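Molybdopterin biosynthesis Mog protein (Mycobacterium tuberculosis, PDB 2G4R) probably binds molybdopterin and adenylylates it, preparing the pterin for metal insertion during biosynthesis of the molybdenum cofactor. Local coordinates at residues R4-V9 with G30-H35; Y20-G25 with V40-V45; H56-V59 with V65-T68; A96-R101 with L139-D144; R122-N127 with D147-Q152. All blocks are in the same frame, centred on the assembly; numbering follows the deposited sequence.

Interaction 1 of 5, residues R4-V9 with G30-H35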
# COMPACT_ATOMS: atom_id res chain seq x y z
N ARG A 4 -21.86 14.15 8.49
CA ARG A 4 -21.89 12.88 9.28
C ARG A 4 -20.95 11.73 8.79
O ARG A 4 -20.28 11.13 9.63
CB ARG A 4 -23.35 12.35 9.42
CG ARG A 4 -23.48 10.84 9.77
CD ARG A 4 -24.54 10.11 8.93
NE ARG A 4 -25.86 10.70 9.12
CZ ARG A 4 -26.70 10.45 10.14
NH1 ARG A 4 -26.39 9.59 11.11
NH2 ARG A 4 -27.87 11.08 10.18
N SER A 5 -20.92 11.39 7.48
CA SER A 5 -20.08 10.26 6.97
C SER A 5 -19.08 10.60 5.87
O SER A 5 -19.40 11.33 4.93
CB SER A 5 -20.94 9.08 6.51
OG SER A 5 -21.55 9.33 5.25
N ALA A 6 -17.86 10.07 5.96
CA ALA A 6 -16.82 10.48 5.03
C ALA A 6 -15.78 9.39 4.82
O ALA A 6 -15.66 8.45 5.65
CB ALA A 6 -16.13 11.82 5.51
N ARG A 7 -15.06 9.51 3.69
CA ARG A 7 -13.81 8.84 3.48
C ARG A 7 -12.70 9.77 3.02
O ARG A 7 -12.93 10.77 2.36
CB ARG A 7 -13.99 7.76 2.45
CG ARG A 7 -14.87 6.65 2.98
CD ARG A 7 -14.84 5.45 2.14
NE ARG A 7 -15.68 4.36 2.66
CZ ARG A 7 -15.89 3.23 2.00
NH1 ARG A 7 -15.30 2.99 0.82
NH2 ARG A 7 -16.71 2.31 2.52
N ILE A 8 -11.47 9.30 3.26
CA ILE A 8 -10.24 9.95 2.92
C ILE A 8 -9.41 9.03 2.06
O ILE A 8 -9.14 7.88 2.40
CB ILE A 8 -9.40 10.25 4.19
CG1 ILE A 8 -10.18 11.13 5.16
CG2 ILE A 8 -8.10 10.98 3.84
CD1 ILE A 8 -9.48 11.20 6.54
N VAL A 9 -9.00 9.54 0.92
CA VAL A 9 -8.21 8.78 0.00
C VAL A 9 -6.96 9.60 -0.26
O VAL A 9 -7.00 10.68 -0.86
CB VAL A 9 -9.01 8.54 -1.28
CG1 VAL A 9 -8.15 7.84 -2.31
CG2 VAL A 9 -10.34 7.80 -0.95
N GLY A 30 -8.30 14.73 11.28
CA GLY A 30 -8.50 15.59 12.44
C GLY A 30 -9.51 16.67 12.14
O GLY A 30 -10.37 16.98 12.96
N TRP A 31 -9.40 17.26 10.95
CA TRP A 31 -10.35 18.30 10.55
C TRP A 31 -11.77 17.71 10.45
O TRP A 31 -12.77 18.35 10.86
CB TRP A 31 -9.88 18.93 9.24
CG TRP A 31 -10.76 20.01 8.67
CD1 TRP A 31 -10.58 21.36 8.76
CD2 TRP A 31 -11.91 19.81 7.85
NE1 TRP A 31 -11.57 22.01 8.07
CE2 TRP A 31 -12.40 21.08 7.49
CE3 TRP A 31 -12.56 18.68 7.36
CZ2 TRP A 31 -13.52 21.26 6.70
CZ3 TRP A 31 -13.71 18.86 6.57
CH2 TRP A 31 -14.16 20.13 6.24
N LEU A 32 -11.90 16.51 9.91
CA LEU A 32 -13.22 15.86 9.82
C LEU A 32 -13.86 15.65 11.19
O LEU A 32 -15.10 15.75 11.36
CB LEU A 32 -13.10 14.55 9.08
CG LEU A 32 -13.01 14.65 7.53
CD1 LEU A 32 -12.73 13.31 6.89
CD2 LEU A 32 -14.30 15.23 6.91
N GLU A 33 -13.02 15.34 12.16
CA GLU A 33 -13.46 15.09 13.55
C GLU A 33 -14.01 16.38 14.16
O GLU A 33 -14.98 16.37 14.91
CB GLU A 33 -12.26 14.55 14.34
CG GLU A 33 -12.36 14.39 15.88
CD GLU A 33 -10.98 13.99 16.54
OE1 GLU A 33 -10.96 13.89 17.81
OE2 GLU A 33 -9.93 13.79 15.83
N GLN A 34 -13.39 17.51 13.78
CA GLN A 34 -13.82 18.82 14.20
C GLN A 34 -15.12 19.26 13.54
O GLN A 34 -15.75 20.19 14.02
CB GLN A 34 -12.70 19.83 13.98
CG GLN A 34 -11.40 19.37 14.66
CD GLN A 34 -10.55 20.50 15.21
OE1 GLN A 34 -10.94 21.17 16.19
NE2 GLN A 34 -9.39 20.73 14.57
N HIS A 35 -15.53 18.59 12.46
CA HIS A 35 -16.73 19.00 11.72
C HIS A 35 -17.85 17.95 11.69
O HIS A 35 -18.65 17.89 10.76
CB HIS A 35 -16.34 19.42 10.29
CG HIS A 35 -15.56 20.70 10.23
ND1 HIS A 35 -14.21 20.76 10.52
CD2 HIS A 35 -15.93 21.96 9.93
CE1 HIS A 35 -13.79 22.01 10.41
NE2 HIS A 35 -14.81 22.76 10.06
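Leu32 carries the helix side of this contact, its CD1 methyl lying over the side chain of Ile8 and its branch also spanning Ala6, two residues earlier on strand 6-11. Leu32 CD1 comes 3.8 Å from Ile8 CG1 and 3.9 Å from Ile8 CD1, while Ala6 CB meets Leu32 CD1 at 4.0 Å and Leu32 CD2 at 4.1 Å. Both methyls of the leucine are therefore used, CD1 against the isoleucine and alanine, CD2 against the alanine. Ile8 and Leu32 run past each other in opposite directions. With CG1 of Ile8 anti to its carbonyl carbon (chi1 -59°), the ethyl arm reaches across to the helix. No hydrogen bond joins the segments; the contact is purely apolar and buried, and Phe37 also packs against Ala6 and Leu32.

The helix end is fastened separately. His35 ND1 donates to Trp31 O at 2.8 Å, nearly straight at 165° and in the plane of the imidazole, which fixes the rotation of that ring and marks ND1 as protonated. The same ND1 lies 3.5 Å above the Trp31 ring plane, over its centre, and Leu32 CD2 sits at the indole edge. Beyond, Trp31 packs on Leu139 and Leu142 of helix 132-143.

Helix 24-34 connects strand 6-11, by way of the short helix 13-16, to strand 43-45, its parallel neighbour, so the packing of Leu32 on Ala6 and Ile8 is that of a beta-alpha-beta crossover in the alpha/beta fold of molybdopterin-binding domains.

Interaction 2 of 5, residues Y20-G25 with V40-V45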
# COMPACT_ATOMS: atom_id res chain seq x y z
N TYR A 20 6.60 5.08 2.49
CA TYR A 20 6.61 6.53 2.62
C TYR A 20 5.57 7.08 3.59
O TYR A 20 4.53 6.50 3.80
CB TYR A 20 6.46 7.20 1.26
CG TYR A 20 7.18 8.51 1.19
CD1 TYR A 20 8.57 8.53 1.08
CD2 TYR A 20 6.50 9.74 1.28
CE1 TYR A 20 9.26 9.73 1.02
CE2 TYR A 20 7.20 10.95 1.24
CZ TYR A 20 8.59 10.94 1.11
OH TYR A 20 9.32 12.11 1.06
N THR A 21 5.88 8.24 4.17
CA THR A 21 5.04 8.84 5.18
C THR A 21 3.72 9.41 4.58
O THR A 21 3.75 10.05 3.55
CB THR A 21 5.77 10.05 5.77
OG1 THR A 21 6.10 10.95 4.70
CG2 THR A 21 7.01 9.62 6.43
N ASP A 22 2.58 9.20 5.23
CA ASP A 22 1.36 9.96 4.86
C ASP A 22 1.17 11.08 5.91
O ASP A 22 0.65 10.80 6.98
CB ASP A 22 0.12 9.03 4.85
CG ASP A 22 -1.22 9.80 4.76
OD1 ASP A 22 -1.22 10.93 4.21
OD2 ASP A 22 -2.26 9.30 5.25
N ASP A 23 1.57 12.32 5.62
CA ASP A 23 1.28 13.39 6.58
C ASP A 23 -0.03 14.11 6.29
O ASP A 23 -0.60 14.72 7.20
CB ASP A 23 2.41 14.39 6.79
CG ASP A 23 3.11 14.76 5.53
OD1 ASP A 23 2.57 14.55 4.41
OD2 ASP A 23 4.25 15.23 5.67
N CYS A 24 -0.56 13.97 5.07
CA CYS A 24 -1.79 14.63 4.71
C CYS A 24 -3.07 14.00 5.27
O CYS A 24 -3.96 14.70 5.71
CB CYS A 24 -1.88 14.77 3.19
SG CYS A 24 -0.66 15.91 2.49
N GLY A 25 -3.17 12.68 5.19
CA GLY A 25 -4.29 11.95 5.74
C GLY A 25 -4.67 12.25 7.19
O GLY A 25 -5.83 12.50 7.47
N VAL A 40 -12.47 8.90 10.90
CA VAL A 40 -12.21 8.33 9.60
C VAL A 40 -10.72 8.11 9.51
O VAL A 40 -9.92 9.00 9.89
CB VAL A 40 -12.70 9.31 8.50
CG1 VAL A 40 -12.56 8.70 7.14
CG2 VAL A 40 -14.12 9.70 8.75
N GLN A 41 -10.32 6.96 8.97
CA GLN A 41 -8.92 6.66 8.79
C GLN A 41 -8.55 6.80 7.31
O GLN A 41 -9.32 6.37 6.45
CB GLN A 41 -8.62 5.25 9.30
CG GLN A 41 -9.28 4.92 10.70
CD GLN A 41 -9.02 6.00 11.76
OE1 GLN A 41 -9.82 6.19 12.71
NE2 GLN A 41 -7.91 6.69 11.62
N PRO A 42 -7.39 7.40 7.01
CA PRO A 42 -7.00 7.46 5.58
C PRO A 42 -6.88 6.11 4.87
O PRO A 42 -6.29 5.18 5.44
CB PRO A 42 -5.61 8.13 5.63
CG PRO A 42 -5.54 8.84 6.95
CD PRO A 42 -6.44 8.10 7.90
N GLN A 43 -7.37 6.03 3.63
CA GLN A 43 -6.99 4.94 2.69
C GLN A 43 -5.93 5.48 1.77
O GLN A 43 -6.13 6.48 1.08
CB GLN A 43 -8.16 4.48 1.79
CG GLN A 43 -9.44 4.49 2.55
CD GLN A 43 -10.72 4.42 1.73
OE1 GLN A 43 -10.77 3.88 0.59
NE2 GLN A 43 -11.78 4.90 2.36
N VAL A 44 -4.80 4.82 1.74
CA VAL A 44 -3.71 5.26 0.96
C VAL A 44 -3.65 4.33 -0.21
O VAL A 44 -3.67 3.09 -0.03
CB VAL A 44 -2.38 5.26 1.73
CG1 VAL A 44 -1.29 5.89 0.87
CG2 VAL A 44 -2.52 6.05 3.04
N VAL A 45 -3.66 4.90 -1.41
CA VAL A 45 -3.70 4.10 -2.64
C VAL A 45 -2.71 4.66 -3.67
O VAL A 45 -2.29 5.83 -3.60
CB VAL A 45 -5.12 4.03 -3.31
CG1 VAL A 45 -6.16 3.53 -2.36
CG2 VAL A 45 -5.57 5.43 -3.86
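Gly25 and Pro42 bring the two backbones together, their CA atoms only 5.2 Å apart, whereas Asp22 and Val44 lie farther from each other, 7.9 Å between CA atoms. The proline ring is set directly against the glycine main chain: Pro42 CG stands 3.5 Å from Gly25 C and 3.6 Å from Gly25 CA, a close approach of ring to backbone at a residue that has no side chain to intervene.

Asp22 spreads its two oxygens between different tasks. Its CG is anti to the backbone N (chi1 168°), which carries the carboxylate back over the start of the following helix. Asp22 OD1 accepts from Gly25 N at 2.8 Å, close to straight at 166°, on its syn side and 25° out of the carboxylate plane, a capping bond for the turn leading into helix 24-34. The other oxygen faces carbon: Asp22 OD2 lies 3.6 Å from Pro42 CB and 3.9 Å from Val44 CG2. The valine offers the methyl that is anti to its carbonyl carbon, and its side chain also packs on Ala15 and Ala16 of helix 13-16. Gln41 of the second subunit packs against both Asp22 and Val44, placing this corner at a subunit interface.

No hydrogen bond crosses between the segments. The grip of Gly25 N on OD1, made within the loop, fixes the carboxylate and leaves OD2 turned to the other segment, where it meets only carbon atoms of Pro42 and Val44 in 40-45.

Interaction 3 of 5, residues H56-V59 with V65-T68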
# COMPACT_ATOMS: atom_id res chain seq x y z
N HIS A 56 -15.13 4.89 -6.61
CA HIS A 56 -16.37 4.16 -6.95
C HIS A 56 -16.89 3.45 -5.71
O HIS A 56 -18.07 3.52 -5.39
CB HIS A 56 -16.14 3.19 -8.09
CG HIS A 56 -16.20 3.83 -9.45
ND1 HIS A 56 -17.35 4.37 -9.98
CD2 HIS A 56 -15.24 4.00 -10.39
CE1 HIS A 56 -17.10 4.83 -11.20
NE2 HIS A 56 -15.82 4.62 -11.46
N ASP A 57 -16.00 2.79 -4.99
CA ASP A 57 -16.34 2.10 -3.79
C ASP A 57 -16.94 3.05 -2.76
O ASP A 57 -17.87 2.69 -2.05
CB ASP A 57 -15.12 1.39 -3.22
CG ASP A 57 -14.75 0.12 -4.02
OD1 ASP A 57 -15.46 -0.25 -4.99
OD2 ASP A 57 -13.72 -0.51 -3.66
N ALA A 58 -16.43 4.28 -2.68
CA ALA A 58 -16.88 5.14 -1.63
C ALA A 58 -18.26 5.73 -1.98
O ALA A 58 -19.15 5.84 -1.13
CB ALA A 58 -15.82 6.21 -1.32
N VAL A 59 -18.46 6.01 -3.24
CA VAL A 59 -19.70 6.55 -3.75
C VAL A 59 -20.80 5.49 -3.60
O VAL A 59 -21.91 5.80 -3.19
CB VAL A 59 -19.52 6.96 -5.23
CG1 VAL A 59 -20.87 7.12 -5.98
CG2 VAL A 59 -18.74 8.24 -5.32
N VAL A 65 -19.24 12.60 2.00
CA VAL A 65 -18.09 13.36 1.54
C VAL A 65 -16.85 12.51 1.33
O VAL A 65 -16.47 11.66 2.18
CB VAL A 65 -17.68 14.54 2.52
CG1 VAL A 65 -16.66 15.43 1.84
CG2 VAL A 65 -18.87 15.37 2.96
N ILE A 66 -16.20 12.73 0.22
CA ILE A 66 -14.87 12.13 0.01
C ILE A 66 -13.83 13.22 -0.18
O ILE A 66 -13.97 14.09 -1.06
CB ILE A 66 -14.82 11.14 -1.21
CG1 ILE A 66 -15.88 10.07 -1.12
CG2 ILE A 66 -13.41 10.58 -1.38
CD1 ILE A 66 -16.23 9.47 -2.46
N ILE A 67 -12.77 13.13 0.63
CA ILE A 67 -11.66 14.05 0.56
C ILE A 67 -10.44 13.30 0.06
O ILE A 67 -10.02 12.31 0.65
CB ILE A 67 -11.45 14.80 1.88
CG1 ILE A 67 -12.70 15.66 2.17
CG2 ILE A 67 -10.25 15.76 1.74
CD1 ILE A 67 -12.70 16.41 3.52
N THR A 68 -9.91 13.76 -1.07
CA THR A 68 -8.68 13.19 -1.61
C THR A 68 -7.50 14.15 -1.46
O THR A 68 -7.66 15.40 -1.50
CB THR A 68 -8.77 12.77 -3.13
OG1 THR A 68 -8.69 13.92 -3.97
CG2 THR A 68 -10.01 11.95 -3.45
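Apolar packing makes up the whole contact, and Ile66 supplies all of its strand side. Its terminal methyl presses end-on against the helix: Ile66 CD1 is 3.5 Å from Ala58 CB, tighter than ordinary carbon-carbon contact. Ile66 CG1 follows at 3.9 Å from the same Ala58 CB, so two successive carbons of the ethyl arm cover the alanine methyl. Val59 joins from the next position of the helix, its CG2 touching Ile66 CD1 at 4.0 Å, with the two side chains crossing at about a right angle. The reach of the isoleucine comes from its torsions: CG1 is anti to the carbonyl carbon (chi1 -54°) and the arm continues extended (chi2 157°). The small alanine lets the helix backbone come near, Ala58 and Ile66 CA atoms being 7.5 Å apart.

Hydrogen bonds take no part between the segments; the Ile66 backbone bonds run within the sheet, to Leu124 and Ile126 of strand 123-128. Val59 also packs on Val87, linking helix 49-60 to helix 80-87.

Ile66 turns to helix 49-60, whereas the next residue, Ile67, packs on Trp31 and Leu32 of helix 24-34. The strand is thus covered on both faces, as in a three-layer alpha/beta/alpha sandwich, and strand 43-45, helix 49-60 and strand 65-69 form a beta-alpha-beta crossover that passes over the intervening strand 6-11.

Interaction 4 of 5, residues A96-R101 with L139-D144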
# COMPACT_ATOMS: atom_id res chain seq x y z
N ALA A 96 -13.13 24.25 -6.58
CA ALA A 96 -11.78 23.87 -7.01
C ALA A 96 -10.87 25.12 -7.19
O ALA A 96 -9.77 25.14 -6.69
CB ALA A 96 -11.81 23.05 -8.27
N ASP A 97 -11.40 26.17 -7.84
CA ASP A 97 -10.68 27.44 -8.05
C ASP A 97 -10.33 28.07 -6.68
O ASP A 97 -9.20 28.43 -6.46
CB ASP A 97 -11.53 28.42 -8.91
CG ASP A 97 -11.76 27.92 -10.39
OD1 ASP A 97 -11.27 26.84 -10.81
OD2 ASP A 97 -12.44 28.67 -11.14
N ALA A 98 -11.29 28.14 -5.77
CA ALA A 98 -11.07 28.77 -4.45
C ALA A 98 -10.01 27.98 -3.68
O ALA A 98 -9.19 28.58 -3.01
CB ALA A 98 -12.36 28.86 -3.64
N ILE A 99 -10.08 26.65 -3.71
CA ILE A 99 -9.02 25.80 -3.12
C ILE A 99 -7.63 26.11 -3.71
O ILE A 99 -6.67 26.24 -2.95
CB ILE A 99 -9.37 24.30 -3.22
CG1 ILE A 99 -10.57 23.96 -2.29
CG2 ILE A 99 -8.15 23.39 -2.83
CD1 ILE A 99 -11.25 22.60 -2.63
N ARG A 100 -7.53 26.25 -5.04
CA ARG A 100 -6.27 26.72 -5.67
C ARG A 100 -5.85 28.06 -5.16
O ARG A 100 -4.69 28.26 -4.76
CB ARG A 100 -6.33 26.78 -7.20
CG ARG A 100 -6.02 25.45 -7.87
CD ARG A 100 -6.01 25.64 -9.42
NE ARG A 100 -7.36 25.67 -9.90
CZ ARG A 100 -8.10 24.57 -10.13
NH1 ARG A 100 -9.33 24.74 -10.56
NH2 ARG A 100 -7.64 23.32 -9.93
N ARG A 101 -6.78 29.00 -5.12
CA ARG A 101 -6.40 30.37 -4.70
C ARG A 101 -6.06 30.47 -3.22
O ARG A 101 -5.42 31.42 -2.82
CB ARG A 101 -7.52 31.35 -4.96
CG ARG A 101 -7.60 31.80 -6.37
CD ARG A 101 -8.74 32.75 -6.57
NE ARG A 101 -9.94 32.07 -7.07
CZ ARG A 101 -11.10 31.94 -6.41
NH1 ARG A 101 -11.29 32.47 -5.21
NH2 ARG A 101 -12.09 31.32 -6.99
N LEU A 139 -8.85 22.81 3.22
CA LEU A 139 -9.89 22.46 4.22
C LEU A 139 -10.50 23.73 4.84
O LEU A 139 -11.68 23.77 5.15
CB LEU A 139 -9.33 21.52 5.29
CG LEU A 139 -8.86 20.15 4.84
CD1 LEU A 139 -8.09 19.48 5.97
CD2 LEU A 139 -10.05 19.35 4.35
N GLY A 140 -9.70 24.78 4.95
CA GLY A 140 -10.20 26.07 5.43
C GLY A 140 -11.23 26.67 4.48
O GLY A 140 -12.25 27.27 4.90
N VAL A 141 -11.00 26.51 3.19
CA VAL A 141 -11.95 26.94 2.19
C VAL A 141 -13.20 26.11 2.32
O VAL A 141 -14.30 26.66 2.37
CB VAL A 141 -11.38 26.79 0.77
CG1 VAL A 141 -12.48 26.93 -0.26
CG2 VAL A 141 -10.34 27.78 0.57
N LEU A 142 -13.05 24.78 2.39
CA LEU A 142 -14.17 23.87 2.49
C LEU A 142 -15.02 24.15 3.73
O LEU A 142 -16.22 24.01 3.68
CB LEU A 142 -13.73 22.40 2.51
CG LEU A 142 -14.81 21.31 2.63
CD1 LEU A 142 -15.74 21.31 1.42
CD2 LEU A 142 -14.18 19.92 2.76
N ALA A 143 -14.39 24.55 4.83
CA ALA A 143 -15.10 24.78 6.07
C ALA A 143 -16.16 25.89 5.94
O ALA A 143 -17.18 25.84 6.57
CB ALA A 143 -14.12 25.10 7.24
N ASP A 144 -15.88 26.88 5.10
CA ASP A 144 -16.80 27.98 4.84
C ASP A 144 -18.09 27.56 4.11
O ASP A 144 -19.09 28.32 4.11
CB ASP A 144 -16.09 29.00 3.91
CG ASP A 144 -15.01 29.84 4.60
OD1 ASP A 144 -15.01 29.97 5.85
OD2 ASP A 144 -14.18 30.42 3.83
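Val141 buries the most surface here, and its two methyls part company over helix 93-102. Val141 CG1 meets the side chains of two consecutive residues, lying 3.9 Å from Ala98 CB and 4.1 Å from Ile99 CG1. Val141 CG2 turns instead to the main chain, 3.8 Å from Ala98 O. With CG1 anti to the valine's own backbone N (chi1 167°), one branch is available for each of these surfaces.

Ile99 crosses Val141 obliquely, while Ala98 contributes a single methyl. Small or branched residues at the crossing allow the helices to lie close: the CA atoms of Ile99 and Val141 are 6.2 Å apart. On the helix's other flank Arg100 NH1 forms a salt bridge with Asp97 OD1 at 2.9 Å, in the guanidinium plane and on the anti lone pair of the carboxylate. Arg100 NH2 is held by Ser113 O and Gly115 O.

Beneath the helix pair lies the sheet: Ile99 rests on Ile126 and Leu128 of strand 123-128, and Leu139 and Leu142 on Ile67 of strand 65-69, with Leu139 also on Leu128 and Leu142 on Ile126.

Interaction 5 of 5, residues R122-N127 with D147-Q152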
# COMPACT_ATOMS: atom_id res chain seq x y z
N ARG A 122 -25.10 11.31 -4.39
CA ARG A 122 -25.30 12.33 -3.34
C ARG A 122 -24.02 12.51 -2.50
O ARG A 122 -24.08 13.00 -1.37
CB ARG A 122 -26.46 11.95 -2.43
CG ARG A 122 -27.84 11.76 -3.12
CD ARG A 122 -29.00 11.81 -2.07
NE ARG A 122 -28.58 12.40 -0.80
CZ ARG A 122 -29.38 12.91 0.13
NH1 ARG A 122 -30.71 12.89 0.00
NH2 ARG A 122 -28.82 13.43 1.23
N THR A 123 -22.87 12.15 -3.08
CA THR A 123 -21.58 12.27 -2.44
C THR A 123 -20.78 13.47 -2.99
O THR A 123 -20.64 13.65 -4.20
CB THR A 123 -20.76 10.96 -2.69
OG1 THR A 123 -21.49 9.83 -2.20
CG2 THR A 123 -19.43 11.02 -2.05
N LEU A 124 -20.27 14.29 -2.09
CA LEU A 124 -19.48 15.40 -2.47
C LEU A 124 -18.03 14.91 -2.45
O LEU A 124 -17.61 14.28 -1.49
CB LEU A 124 -19.69 16.54 -1.54
CG LEU A 124 -18.75 17.76 -1.60
CD1 LEU A 124 -18.95 18.56 -2.87
CD2 LEU A 124 -19.03 18.61 -0.39
N ILE A 125 -17.32 15.15 -3.53
CA ILE A 125 -15.90 14.78 -3.66
C ILE A 125 -15.05 16.03 -3.83
O ILE A 125 -15.33 16.84 -4.71
CB ILE A 125 -15.60 13.85 -4.88
CG1 ILE A 125 -16.64 12.74 -4.92
CG2 ILE A 125 -14.10 13.40 -4.89
CD1 ILE A 125 -16.34 11.68 -5.82
N ILE A 126 -13.99 16.10 -3.04
CA ILE A 126 -13.03 17.22 -2.97
C ILE A 126 -11.59 16.75 -3.24
O ILE A 126 -11.06 15.94 -2.50
CB ILE A 126 -13.07 17.84 -1.57
CG1 ILE A 126 -14.54 18.13 -1.11
CG2 ILE A 126 -12.18 19.09 -1.49
CD1 ILE A 126 -15.28 19.17 -1.98
N ASN A 127 -10.96 17.23 -4.32
CA ASN A 127 -9.53 16.96 -4.52
C ASN A 127 -8.72 18.07 -3.83
O ASN A 127 -8.97 19.26 -4.06
CB ASN A 127 -9.11 16.92 -5.99
CG ASN A 127 -9.71 15.76 -6.83
OD1 ASN A 127 -10.09 14.68 -6.32
ND2 ASN A 127 -9.67 15.97 -8.13
N ASP A 147 -21.38 22.87 5.23
CA ASP A 147 -22.71 22.63 5.77
C ASP A 147 -23.78 22.99 4.75
O ASP A 147 -24.72 22.22 4.51
CB ASP A 147 -22.94 23.45 7.04
CG ASP A 147 -22.19 22.92 8.24
OD1 ASP A 147 -22.26 21.68 8.50
OD2 ASP A 147 -21.52 23.73 8.92
N HIS A 148 -23.61 24.15 4.14
CA HIS A 148 -24.47 24.56 3.07
C HIS A 148 -24.45 23.55 1.91
O HIS A 148 -25.52 23.15 1.44
CB HIS A 148 -24.05 25.95 2.59
CG HIS A 148 -24.93 26.51 1.53
ND1 HIS A 148 -26.20 26.99 1.78
CD2 HIS A 148 -24.74 26.64 0.20
CE1 HIS A 148 -26.74 27.40 0.65
NE2 HIS A 148 -25.88 27.20 -0.33
N ALA A 149 -23.24 23.14 1.46
CA ALA A 149 -23.10 22.18 0.36
C ALA A 149 -23.83 20.87 0.65
O ALA A 149 -24.57 20.38 -0.20
CB ALA A 149 -21.61 21.90 0.03
N LEU A 150 -23.66 20.34 1.87
CA LEU A 150 -24.34 19.10 2.24
C LEU A 150 -25.85 19.25 2.33
O LEU A 150 -26.56 18.37 1.91
CB LEU A 150 -23.80 18.54 3.56
CG LEU A 150 -22.36 18.10 3.41
CD1 LEU A 150 -21.84 17.57 4.73
CD2 LEU A 150 -22.26 17.06 2.33
N GLU A 151 -26.30 20.40 2.83
CA GLU A 151 -27.71 20.74 2.88
C GLU A 151 -28.30 20.76 1.49
O GLU A 151 -29.32 20.13 1.26
CB GLU A 151 -27.94 22.11 3.51
CG GLU A 151 -29.36 22.27 4.07
CD GLU A 151 -29.58 23.59 4.77
OE1 GLU A 151 -29.72 23.58 6.01
OE2 GLU A 151 -29.66 24.64 4.06
N GLN A 152 -27.63 21.43 0.55
CA GLN A 152 -28.12 21.54 -0.83
C GLN A 152 -28.20 20.20 -1.56
O GLN A 152 -29.21 19.90 -2.20
CB GLN A 152 -27.27 22.52 -1.60
CG GLN A 152 -27.44 23.94 -1.11
CD GLN A 152 -28.77 24.53 -1.57
OE1 GLN A 152 -28.98 24.72 -2.77
NE2 GLN A 152 -29.66 24.80 -0.62
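Before Leu124, which alone meets Ala149 and Leu150 of the helix, the chain passes Arg122, whose side chain packs on Ile153 and Ala154 near the end of helix 146-153. Thr123 turns from the helix; its OG1 is bonded to Val63 O, and its side chain lies on Ile66.

Leu124 points to the helix and makes the contact with one branch. Its CG is anti to the backbone N (chi1 169°), and chi2 of 69° folds CD1 back and leaves CD2 as the extended branch, roughly anti to CA, which reaches the helix. Leu124 CD2 is 4.2 Å from Ala149 CB and 4.5 Å from Leu150 CD2, so one methyl sits against two successive helix residues. Leu150 leaves its helix to the side, but its extended chain brings the methyl to the strand, and it also packs on Val65. Leu146 and Ile153, on the same helix, further surround Leu124.

Ile125 lies on the far face, touching Ile66 and Leu88. Ile126 again turns to the near face, but beyond this helix, packing on Leu95 of helix 93-102.

Both carbon-carbon separations are relaxed, and no hydrogen bond or charge pair links the segments, so helix 146-153 is applied to the sheet here by dispersion and burial of apolar surface. Its polar residues Asp147, His148, Glu151 and Gln152 are exposed, which makes the helix amphipathic.

Four of the contacts share the parallel part of the sheet, strands 43-45, 6-11, 65-69 and 123-128. Strand 6-11 of interaction 1 pairs with strand 43-45 of interaction 2 (Ile8 O to Gln43 N, 2.8 Å) and with strand 65-69 of interaction 3 (Arg7 O to Ile67 N, 2.9 Å). Strand 65-69 pairs in turn with 123-128 of interaction 5 (Ile66 N to Leu124 O, 2.7 Å). Interaction 4 joins through side chains, Ile99 CD1 lying 3.8 Å from Ile126 CG2. Interactions 2 and 5 are the most distant, about 21 Å between centres. A Tris molecule, probably from crystallisation, is hydrogen-bonded to Asp97 OD1 in interaction 4.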